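Local coordinates for protein novel immune-type receptor 11 (PDB 2QTE) that probably serves as a bony-fish immune receptor, in a family linked to allogeneic recognition, through an extracellular immunoglobulin variable-type domain, at residues 9-14 and 81-86; 25-30 and 93-98; 32-37 and 74-79. The protein carries 1 engineered substitution. All blocks are in the same frame, centred on the assembly; numbering follows the deposited sequence.

Contact 1 of 3, residues 9-14 and 81-86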
loop_
_atom_site.group_PDB
_atom_site.type_symbol
_atom_site.label_atom_id
_atom_site.label_comp_id
_atom_site.label_asym_id
_atom_site.label_seq_id
_atom_site.Cartn_x
_atom_site.Cartn_y
_atom_site.Cartn_z
ATOM N N LYS A 9 13.259 -7.481 8.844
ATOM C CA LYS A 9 14.016 -7.038 10.016
ATOM C C LYS A 9 13.421 -7.709 11.231
ATOM O O LYS A 9 12.219 -7.570 11.501
ATOM C CB LYS A 9 13.945 -5.524 10.152
ATOM C CG LYS A 9 14.941 -4.788 9.249
ATOM C CD LYS A 9 15.557 -3.563 9.922
ATOM C CE LYS A 9 16.467 -2.783 8.946
ATOM N NZ LYS A 9 17.931 -3.112 9.061
ATOM N N THR A 10 14.255 -8.479 11.925
ATOM C CA THR A 10 13.840 -9.198 13.123
ATOM C C THR A 10 14.480 -8.546 14.310
ATOM O O THR A 10 15.686 -8.409 14.360
ATOM C CB THR A 10 14.269 -10.657 13.084
ATOM O OG1 THR A 10 13.910 -11.221 11.819
ATOM C CG2 THR A 10 13.593 -11.428 14.201
ATOM N N VAL A 11 13.656 -8.120 15.256
ATOM C CA VAL A 11 14.106 -7.348 16.387
ATOM C C VAL A 11 13.514 -7.947 17.664
ATOM O O VAL A 11 12.508 -8.655 17.608
ATOM C CB VAL A 11 13.688 -5.845 16.271
ATOM C CG1 VAL A 11 14.234 -5.203 14.977
ATOM C CG2 VAL A 11 12.155 -5.671 16.381
ATOM N N LYS A 12 14.154 -7.671 18.806
ATOM C CA LYS A 12 13.550 -7.940 20.125
ATOM C C LYS A 12 12.908 -6.674 20.747
ATOM O O LYS A 12 13.280 -5.543 20.409
ATOM C CB LYS A 12 14.611 -8.498 21.071
ATOM C CG LYS A 12 15.383 -9.673 20.473
ATOM C CD LYS A 12 16.516 -10.127 21.331
ATOM C CE LYS A 12 16.891 -11.598 20.983
ATOM N NZ LYS A 12 17.850 -11.619 19.846
ATOM N N ARG A 13 11.947 -6.878 21.659
ATOM C CA ARG A 13 11.409 -5.834 22.496
ATOM C C ARG A 13 12.539 -4.919 23.000
ATOM O O ARG A 13 13.553 -5.394 23.505
ATOM C CB ARG A 13 10.651 -6.473 23.681
ATOM C CG ARG A 13 9.985 -5.517 24.676
ATOM C CD ARG A 13 8.759 -4.848 24.064
ATOM N NE ARG A 13 7.903 -4.129 25.021
ATOM C CZ ARG A 13 8.152 -2.919 25.531
ATOM N NH1 ARG A 13 9.264 -2.259 25.217
ATOM N NH2 ARG A 13 7.288 -2.366 26.376
ATOM N N GLY A 14 12.378 -3.617 22.791
ATOM C CA GLY A 14 13.297 -2.634 23.325
ATOM C C GLY A 14 14.487 -2.337 22.449
ATOM O O GLY A 14 15.308 -1.505 22.811
ATOM N N ILE A 81 13.042 4.109 18.562
ATOM C CA ILE A 81 13.917 3.841 19.704
ATOM C C ILE A 81 13.064 3.010 20.687
ATOM O O ILE A 81 12.003 3.454 21.112
ATOM C CB ILE A 81 14.637 5.124 20.274
ATOM C CG1 ILE A 81 15.730 5.606 19.272
ATOM C CG2 ILE A 81 15.425 4.812 21.607
ATOM C CD1 ILE A 81 16.205 7.044 19.479
ATOM N N GLY A 82 13.492 1.805 21.021
ATOM C CA GLY A 82 12.724 0.979 21.978
ATOM C C GLY A 82 11.495 0.309 21.396
ATOM O O GLY A 82 10.372 0.579 21.836
ATOM N N ALA A 83 11.706 -0.580 20.413
ATOM C CA ALA A 83 10.611 -1.324 19.710
ATOM C C ALA A 83 9.629 -2.079 20.626
ATOM O O ALA A 83 10.041 -2.659 21.658
ATOM C CB ALA A 83 11.233 -2.287 18.697
ATOM N N ARG A 84 8.342 -2.051 20.291
ATOM C CA ARG A 84 7.390 -2.891 21.018
ATOM C C ARG A 84 6.573 -3.759 20.070
ATOM O O ARG A 84 6.492 -3.474 18.854
ATOM C CB ARG A 84 6.536 -2.135 22.040
ATOM C CG ARG A 84 5.529 -1.087 21.571
ATOM C CD ARG A 84 5.227 -0.073 22.740
ATOM N NE ARG A 84 6.447 0.216 23.528
ATOM C CZ ARG A 84 6.582 1.164 24.467
ATOM N NH1 ARG A 84 5.595 2.012 24.777
ATOM N NH2 ARG A 84 7.738 1.269 25.089
ATOM N N GLU A 85 6.013 -4.845 20.622
ATOM C CA GLU A 85 5.288 -5.817 19.791
ATOM C C GLU A 85 4.372 -5.158 18.734
ATOM O O GLU A 85 4.366 -5.556 17.567
ATOM C CB GLU A 85 4.448 -6.723 20.672
ATOM C CG GLU A 85 5.292 -7.698 21.490
ATOM C CD GLU A 85 4.418 -8.724 22.171
ATOM O OE1 GLU A 85 3.661 -9.411 21.440
ATOM O OE2 GLU A 85 4.460 -8.802 23.429
ATOM N N ASP A 86 3.624 -4.142 19.119
ATOM C CA ASP A 86 2.657 -3.548 18.181
ATOM C C ASP A 86 3.308 -2.697 17.069
ATOM O O ASP A 86 2.612 -2.176 16.173
ATOM C CB ASP A 86 1.622 -2.740 18.930
ATOM C CG ASP A 86 0.888 -3.563 19.949
ATOM O OD1 ASP A 86 1.151 -3.357 21.137
ATOM O OD2 ASP A 86 0.081 -4.440 19.570
#
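Gly14 and Ala83 are joined by the one backbone hydrogen bond between residues 9-14 and 81-86, at the end of the immunoglobulin variable-type sandwich where the chain leaving edge strand 7-10 meets the turn between strands 76-80 and 89-97. Gly14 N lies 2.8 Å from Ala83 O, with an N-H...O angle of 166°, and it meets a lone pair in the carbonyl plane. The same oxygen is approached by Arg13 CA at 3.6 Å, a CA-H...O contact, and by Arg13 CD at 3.5 Å, so three groups of residues 13-14 converge on a single carbonyl. Behind it the packing is apolar and buried: Val11 CG2 touches Ala83 CB at 4.2 Å, and both side chains also rest on Phe111. Gly14 and Gly82 both have positive phi, a conformation that favours glycine, and Gly14 O comes within 3.7 Å of Gly82 CA where their backbones pass.

The other side is loose and faces solvent. Arg13 CG stands anti to the backbone N (chi1 -179°), and the chain then bends at chi2, which carries the guanidinium across to Arg84. The two arginines lie side by side and point the same way, but their guanidinium planes are 49° apart, so they do not stack. Arg84 CB sits over one face of the Arg13 guanidinium, toward its rim. Two like charges this near would be expected to repel mildly, though water at the surface is likely to screen them; the carboxylate of Glu85 is too distant for a salt bridge. The closest approach of the charged ends is 3.8 Å, between Arg13 NH1 and Arg84 NH2.

Contact 2 of 3, residues 25-30 and 93-98. Engineered in segment 25-30: Asp30 (natural residue Asn).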
loop_
_atom_site.group_PDB
_atom_site.type_symbol
_atom_site.label_atom_id
_atom_site.label_comp_id
_atom_site.label_asym_id
_atom_site.label_seq_id
_atom_site.Cartn_x
_atom_site.Cartn_y
_atom_site.Cartn_z
ATOM N N LYS A 25 16.263 9.258 -6.013
ATOM C CA LYS A 25 15.295 9.286 -7.111
ATOM C C LYS A 25 13.876 9.514 -6.605
ATOM O O LYS A 25 13.030 8.603 -6.630
ATOM C CB LYS A 25 15.376 8.004 -7.943
ATOM C CG LYS A 25 15.571 6.731 -7.105
ATOM C CD LYS A 25 16.889 6.757 -6.316
ATOM C CE LYS A 25 16.866 5.796 -5.165
ATOM N NZ LYS A 25 17.100 4.402 -5.621
ATOM N N VAL A 26 13.631 10.726 -6.125
ATOM C CA VAL A 26 12.289 11.176 -5.829
ATOM C C VAL A 26 11.965 12.324 -6.779
ATOM O O VAL A 26 12.724 13.278 -6.878
ATOM C CB VAL A 26 12.165 11.638 -4.354
ATOM C CG1 VAL A 26 10.830 12.340 -4.111
ATOM C CG2 VAL A 26 12.349 10.460 -3.400
ATOM N N THR A 27 10.838 12.258 -7.470
ATOM C CA THR A 27 10.486 13.327 -8.410
ATOM C C THR A 27 10.013 14.615 -7.689
ATOM O O THR A 27 10.476 15.734 -7.984
ATOM C CB THR A 27 9.419 12.847 -9.427
ATOM O OG1 THR A 27 9.732 11.515 -9.876
ATOM C CG2 THR A 27 9.347 13.789 -10.613
ATOM N N ASN A 28 9.100 14.445 -6.740
ATOM C CA ASN A 28 8.505 15.550 -5.998
ATOM C C ASN A 28 8.574 15.178 -4.514
ATOM O O ASN A 28 7.658 14.546 -3.992
ATOM C CB ASN A 28 7.056 15.707 -6.460
ATOM C CG ASN A 28 6.436 17.015 -6.051
ATOM O OD1 ASN A 28 6.445 17.375 -4.882
ATOM N ND2 ASN A 28 5.840 17.721 -7.021
ATOM N N LYS A 29 9.675 15.558 -3.854
ATOM C CA LYS A 29 9.905 15.263 -2.416
ATOM C C LYS A 29 8.622 15.339 -1.641
ATOM O O LYS A 29 8.403 14.581 -0.707
ATOM C CB LYS A 29 10.940 16.218 -1.805
ATOM C CG LYS A 29 12.298 15.593 -1.512
ATOM C CD LYS A 29 13.251 15.647 -2.692
ATOM C CE LYS A 29 14.658 15.265 -2.264
ATOM N NZ LYS A 29 15.275 16.218 -1.280
ATOM N N ASP A 30 7.754 16.238 -2.073
ATOM C CA ASP A 30 6.535 16.542 -1.370
ATOM C C ASP A 30 5.446 15.471 -1.394
ATOM O O ASP A 30 4.567 15.522 -0.557
ATOM C CB ASP A 30 5.966 17.874 -1.873
ATOM C CG ASP A 30 7.023 18.995 -1.915
ATOM O OD1 ASP A 30 8.070 18.898 -1.205
ATOM O OD2 ASP A 30 6.775 19.971 -2.675
ATOM N N CYS A 93 7.660 2.588 1.557
ATOM C CA CYS A 93 8.014 3.936 1.215
ATOM C C CYS A 93 7.580 4.147 -0.214
ATOM O O CYS A 93 7.912 3.382 -1.075
ATOM C CB CYS A 93 9.518 4.128 1.348
ATOM S SG CYS A 93 10.037 5.808 1.206
ATOM N N GLY A 94 6.819 5.182 -0.456
ATOM C CA GLY A 94 6.323 5.450 -1.776
ATOM C C GLY A 94 6.110 6.897 -2.095
ATOM O O GLY A 94 6.010 7.768 -1.217
ATOM N N GLU A 95 5.991 7.151 -3.380
ATOM C CA GLU A 95 5.787 8.495 -3.872
ATOM C C GLU A 95 4.529 8.566 -4.743
ATOM O O GLU A 95 4.395 7.766 -5.654
ATOM C CB GLU A 95 7.033 8.859 -4.684
ATOM C CG GLU A 95 7.120 10.305 -4.976
ATOM C CD GLU A 95 8.191 10.655 -5.982
ATOM O OE1 GLU A 95 9.224 9.959 -6.060
ATOM O OE2 GLU A 95 7.967 11.650 -6.685
ATOM N N VAL A 96 3.590 9.478 -4.441
ATOM C CA VAL A 96 2.400 9.703 -5.296
ATOM C C VAL A 96 2.849 10.402 -6.585
ATOM O O VAL A 96 3.527 11.421 -6.532
ATOM C CB VAL A 96 1.261 10.501 -4.601
ATOM C CG1 VAL A 96 0.243 11.097 -5.617
ATOM C CG2 VAL A 96 0.550 9.647 -3.571
ATOM N N GLU A 97 2.496 9.805 -7.725
ATOM C CA GLU A 97 2.837 10.346 -9.050
ATOM C C GLU A 97 1.622 10.319 -9.965
ATOM O O GLU A 97 1.340 9.326 -10.575
ATOM C CB GLU A 97 3.978 9.543 -9.662
ATOM C CG GLU A 97 5.210 10.395 -10.012
ATOM C CD GLU A 97 5.256 10.857 -11.465
ATOM O OE1 GLU A 97 4.255 10.655 -12.201
ATOM O OE2 GLU A 97 6.306 11.414 -11.878
ATOM N N GLY A 98 0.891 11.422 -10.028
ATOM C CA GLY A 98 -0.341 11.470 -10.793
ATOM C C GLY A 98 -1.453 10.839 -9.987
ATOM O O GLY A 98 -1.609 11.144 -8.806
HETATM O O HOH W 1 11.207 9.786 -8.437
HETATM O O HOH W 2 10.230 7.513 -5.064
#
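The Glu95 carboxylate is the flat group that receives residues 25-30. Above its plane lies Val26 CG1, 3.6 Å from Glu95 CD, and Asn28 N comes down on Glu95 OE2 from the same side, well out of the plane. Nearer the plane, Thr27 N meets Glu95 OE1 on its syn side. The bonds can be ranked by geometry. Asn28 N to Glu95 OE2 is the straighter, with an N-H...O angle of 162°. Thr27 N reaches Glu95 OE1 at 3.1 Å and makes only a bent, weak bond to Glu95 OE2. The Glu95 side chain runs extended from CA, with chi1 at -166°, and this carries the acid from its strand to the loop. Two waters also donate to Glu95 OE1, the second at 2.8 Å; the first also lies 2.7 Å from Thr27 OG1. With so many donors the buried acid is likely to stay ionised. Replacing Glu95 with an alanine would probably leave the Thr27 and Asn28 amides without their acceptor and the loop freer to move. In variable-domain terms this resembles the first hypervariable loop held against the base of the third. Strand 89-97 is paired here with strands 32-37 and 100-110, Val26 leans on Leu32, and Val96 packs on Ile99 of the second subunit.

Contact 3 of 3, residues 32-37 and 74-79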
loop_
_atom_site.group_PDB
_atom_site.type_symbol
_atom_site.label_atom_id
_atom_site.label_comp_id
_atom_site.label_asym_id
_atom_site.label_seq_id
_atom_site.Cartn_x
_atom_site.Cartn_y
_atom_site.Cartn_z
ATOM N N LEU A 32 6.145 12.235 -1.040
ATOM C CA LEU A 32 6.835 11.080 -0.520
ATOM C C LEU A 32 6.462 10.823 0.950
ATOM O O LEU A 32 6.317 11.775 1.740
ATOM C CB LEU A 32 8.318 11.275 -0.693
ATOM C CG LEU A 32 9.247 10.223 -0.163
ATOM C CD1 LEU A 32 9.225 8.956 -1.011
ATOM C CD2 LEU A 32 10.627 10.828 -0.122
ATOM N N ALA A 33 6.253 9.545 1.281
ATOM C CA ALA A 33 5.673 9.187 2.557
ATOM C C ALA A 33 5.911 7.732 2.852
ATOM O O ALA A 33 6.127 6.931 1.937
ATOM C CB ALA A 33 4.141 9.459 2.527
ATOM N N TRP A 34 5.810 7.361 4.128
ATOM C CA TRP A 34 5.899 5.988 4.515
ATOM C C TRP A 34 4.485 5.572 4.845
ATOM O O TRP A 34 3.726 6.348 5.426
ATOM C CB TRP A 34 6.744 5.846 5.798
ATOM C CG TRP A 34 8.224 5.716 5.605
ATOM C CD1 TRP A 34 9.152 6.697 5.703
ATOM C CD2 TRP A 34 8.946 4.502 5.310
ATOM N NE1 TRP A 34 10.420 6.180 5.466
ATOM C CE2 TRP A 34 10.309 4.838 5.217
ATOM C CE3 TRP A 34 8.565 3.177 5.103
ATOM C CZ2 TRP A 34 11.286 3.895 4.970
ATOM C CZ3 TRP A 34 9.534 2.235 4.829
ATOM C CH2 TRP A 34 10.878 2.602 4.739
ATOM N N TYR A 35 4.098 4.372 4.433
ATOM C CA TYR A 35 2.767 3.877 4.765
ATOM C C TYR A 35 3.020 2.722 5.675
ATOM O O TYR A 35 4.022 2.080 5.537
ATOM C CB TYR A 35 2.037 3.400 3.505
ATOM C CG TYR A 35 1.607 4.564 2.692
ATOM C CD1 TYR A 35 2.556 5.366 2.035
ATOM C CD2 TYR A 35 0.281 4.918 2.617
ATOM C CE1 TYR A 35 2.163 6.471 1.315
ATOM C CE2 TYR A 35 -0.120 6.037 1.916
ATOM C CZ TYR A 35 0.840 6.792 1.273
ATOM O OH TYR A 35 0.438 7.879 0.585
ATOM N N ARG A 36 2.069 2.423 6.554
ATOM C CA ARG A 36 2.246 1.356 7.507
ATOM C C ARG A 36 1.034 0.425 7.414
ATOM O O ARG A 36 -0.115 0.915 7.364
ATOM C CB ARG A 36 2.327 1.977 8.901
ATOM C CG ARG A 36 2.413 1.010 10.054
ATOM C CD ARG A 36 2.384 1.814 11.399
ATOM N NE ARG A 36 2.423 0.886 12.540
ATOM C CZ ARG A 36 2.635 1.263 13.803
ATOM N NH1 ARG A 36 2.791 2.538 14.086
ATOM N NH2 ARG A 36 2.657 0.352 14.795
ATOM N N GLN A 37 1.277 -0.901 7.402
ATOM C CA GLN A 37 0.180 -1.850 7.403
ATOM C C GLN A 37 0.391 -2.784 8.569
ATOM O O GLN A 37 1.351 -3.547 8.559
ATOM C CB GLN A 37 0.187 -2.710 6.127
ATOM C CG GLN A 37 -1.071 -3.593 6.002
ATOM C CD GLN A 37 -0.879 -4.773 5.102
ATOM O OE1 GLN A 37 0.197 -4.951 4.542
ATOM N NE2 GLN A 37 -1.922 -5.607 4.972
ATOM N N GLN A 74 19.758 12.360 0.804
ATOM C CA GLN A 74 19.979 10.985 0.427
ATOM C C GLN A 74 19.028 10.029 1.123
ATOM O O GLN A 74 18.815 8.920 0.627
ATOM C CB GLN A 74 21.441 10.582 0.646
ATOM C CG GLN A 74 22.455 11.370 -0.262
ATOM C CD GLN A 74 23.003 12.645 0.402
ATOM O OE1 GLN A 74 22.400 13.727 0.332
ATOM N NE2 GLN A 74 24.154 12.510 1.057
ATOM N N LYS A 75 18.430 10.459 2.235
ATOM C CA LYS A 75 17.749 9.528 3.138
ATOM C C LYS A 75 16.347 9.942 3.483
ATOM O O LYS A 75 16.061 11.121 3.665
ATOM C CB LYS A 75 18.531 9.405 4.453
ATOM C CG LYS A 75 19.891 8.768 4.324
ATOM C CD LYS A 75 20.584 8.681 5.666
ATOM C CE LYS A 75 21.972 8.125 5.504
ATOM N NZ LYS A 75 22.458 7.473 6.754
ATOM N N PHE A 76 15.463 8.969 3.609
ATOM C CA PHE A 76 14.172 9.249 4.162
ATOM C C PHE A 76 13.896 8.064 5.076
ATOM O O PHE A 76 12.974 7.262 4.834
ATOM C CB PHE A 76 13.185 9.386 3.013
ATOM C CG PHE A 76 11.815 9.837 3.418
ATOM C CD1 PHE A 76 11.610 11.100 3.972
ATOM C CD2 PHE A 76 10.709 9.017 3.212
ATOM C CE1 PHE A 76 10.356 11.521 4.347
ATOM C CE2 PHE A 76 9.443 9.448 3.596
ATOM C CZ PHE A 76 9.258 10.692 4.156
ATOM N N ASP A 77 14.736 7.913 6.093
ATOM C CA ASP A 77 14.714 6.663 6.896
ATOM C C ASP A 77 13.901 6.817 8.168
ATOM O O ASP A 77 13.995 7.822 8.837
ATOM C CB ASP A 77 16.113 6.220 7.261
ATOM C CG ASP A 77 17.049 6.128 6.054
ATOM O OD1 ASP A 77 16.562 6.042 4.896
ATOM O OD2 ASP A 77 18.268 6.090 6.281
ATOM N N LEU A 78 13.161 5.768 8.523
ATOM C CA LEU A 78 12.287 5.791 9.671
ATOM C C LEU A 78 13.009 5.090 10.859
ATOM O O LEU A 78 13.495 3.995 10.690
ATOM C CB LEU A 78 11.006 5.055 9.252
ATOM C CG LEU A 78 9.800 4.930 10.181
ATOM C CD1 LEU A 78 9.282 6.284 10.609
ATOM C CD2 LEU A 78 8.729 4.127 9.429
ATOM N N ASN A 79 13.105 5.717 12.033
ATOM C CA ASN A 79 13.725 5.081 13.198
ATOM C C ASN A 79 12.679 4.816 14.288
ATOM O O ASN A 79 11.688 5.530 14.382
ATOM C CB ASN A 79 14.756 5.984 13.814
ATOM C CG ASN A 79 15.624 6.666 12.788
ATOM O OD1 ASN A 79 16.299 5.979 12.036
ATOM N ND2 ASN A 79 15.620 7.998 12.754
#
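Trp34 NE1 donates to Phe76 O at 2.8 Å with an N-H...O angle of 156°, joining the two sheets of the sandwich across its buried core. The carbonyl lies at the indole edge, close to the ring plane, whereas the donor is tilted from the plane of the carbonyl. Strand 32-37 belongs to one sheet and strand 76-80 to the other, and their axes approach to 8.8 Å, a gap spanned by side chains and by the indole's bond to a backbone carbonyl.

A chi1 of -173° swings the Phe76 ring away from its own backbone N and toward Trp34. The two rings are almost parallel, with planes 12° apart, but they are slid past one another, so the centroids of the Phe76 ring and the five-membered Trp34 ring are 5.1 Å apart and overlap is slight. Their closest atoms are Trp34 CD1 and Phe76 CE2, 3.5 Å apart. A leucine lies over one face of each ring. Leu32 CD2 stands over one face of Phe76, 4.0 Å from its centroid, and Leu78 CB stands over a face of the indole, 4.2 Å from the five-membered ring centroid; both are CH-pi contacts. At the edge of Phe76, Ala33 CA meets Phe76 CE2 at 3.9 Å.

Trp34 also packs on Cys21 and Cys93, the disulfide partners, which places it as the core tryptophan of the immunoglobulin fold. Met69 and Val71 of strand 67-71 add to the surroundings of Phe76. The chemistry implies an oily core with one polar obligation met: the indole N-H, buried among hydrocarbon, is satisfied by the opposing strand's carbonyl, and this directional bond is likely to set the rotation of the indole, since the slid-apart rings offer little overlap to do so.

From the N terminus, residues 9-14 come first and wait until residues 81-86 to close contact 1. Residues 25-30 start the loop of contact 2, which ends only at 93-98, so contacts 1 and 2 cross along the chain. Contact 3, made by 32-37 and 74-79, falls within both spans. In space, contacts 1 and 2 occupy opposite ends of the sandwich, their centres 28 Å apart, with contact 3 between them in the core. Arg36 gives a weak bond to Asp86 toward contact 1. Toward contact 2, Gly94 N and Ala33 O probably pair between neighbouring strands. Thus contact 3 joins the sheets, contact 1 joins two loop regions, and contact 2 ties a loop to strand 89-97.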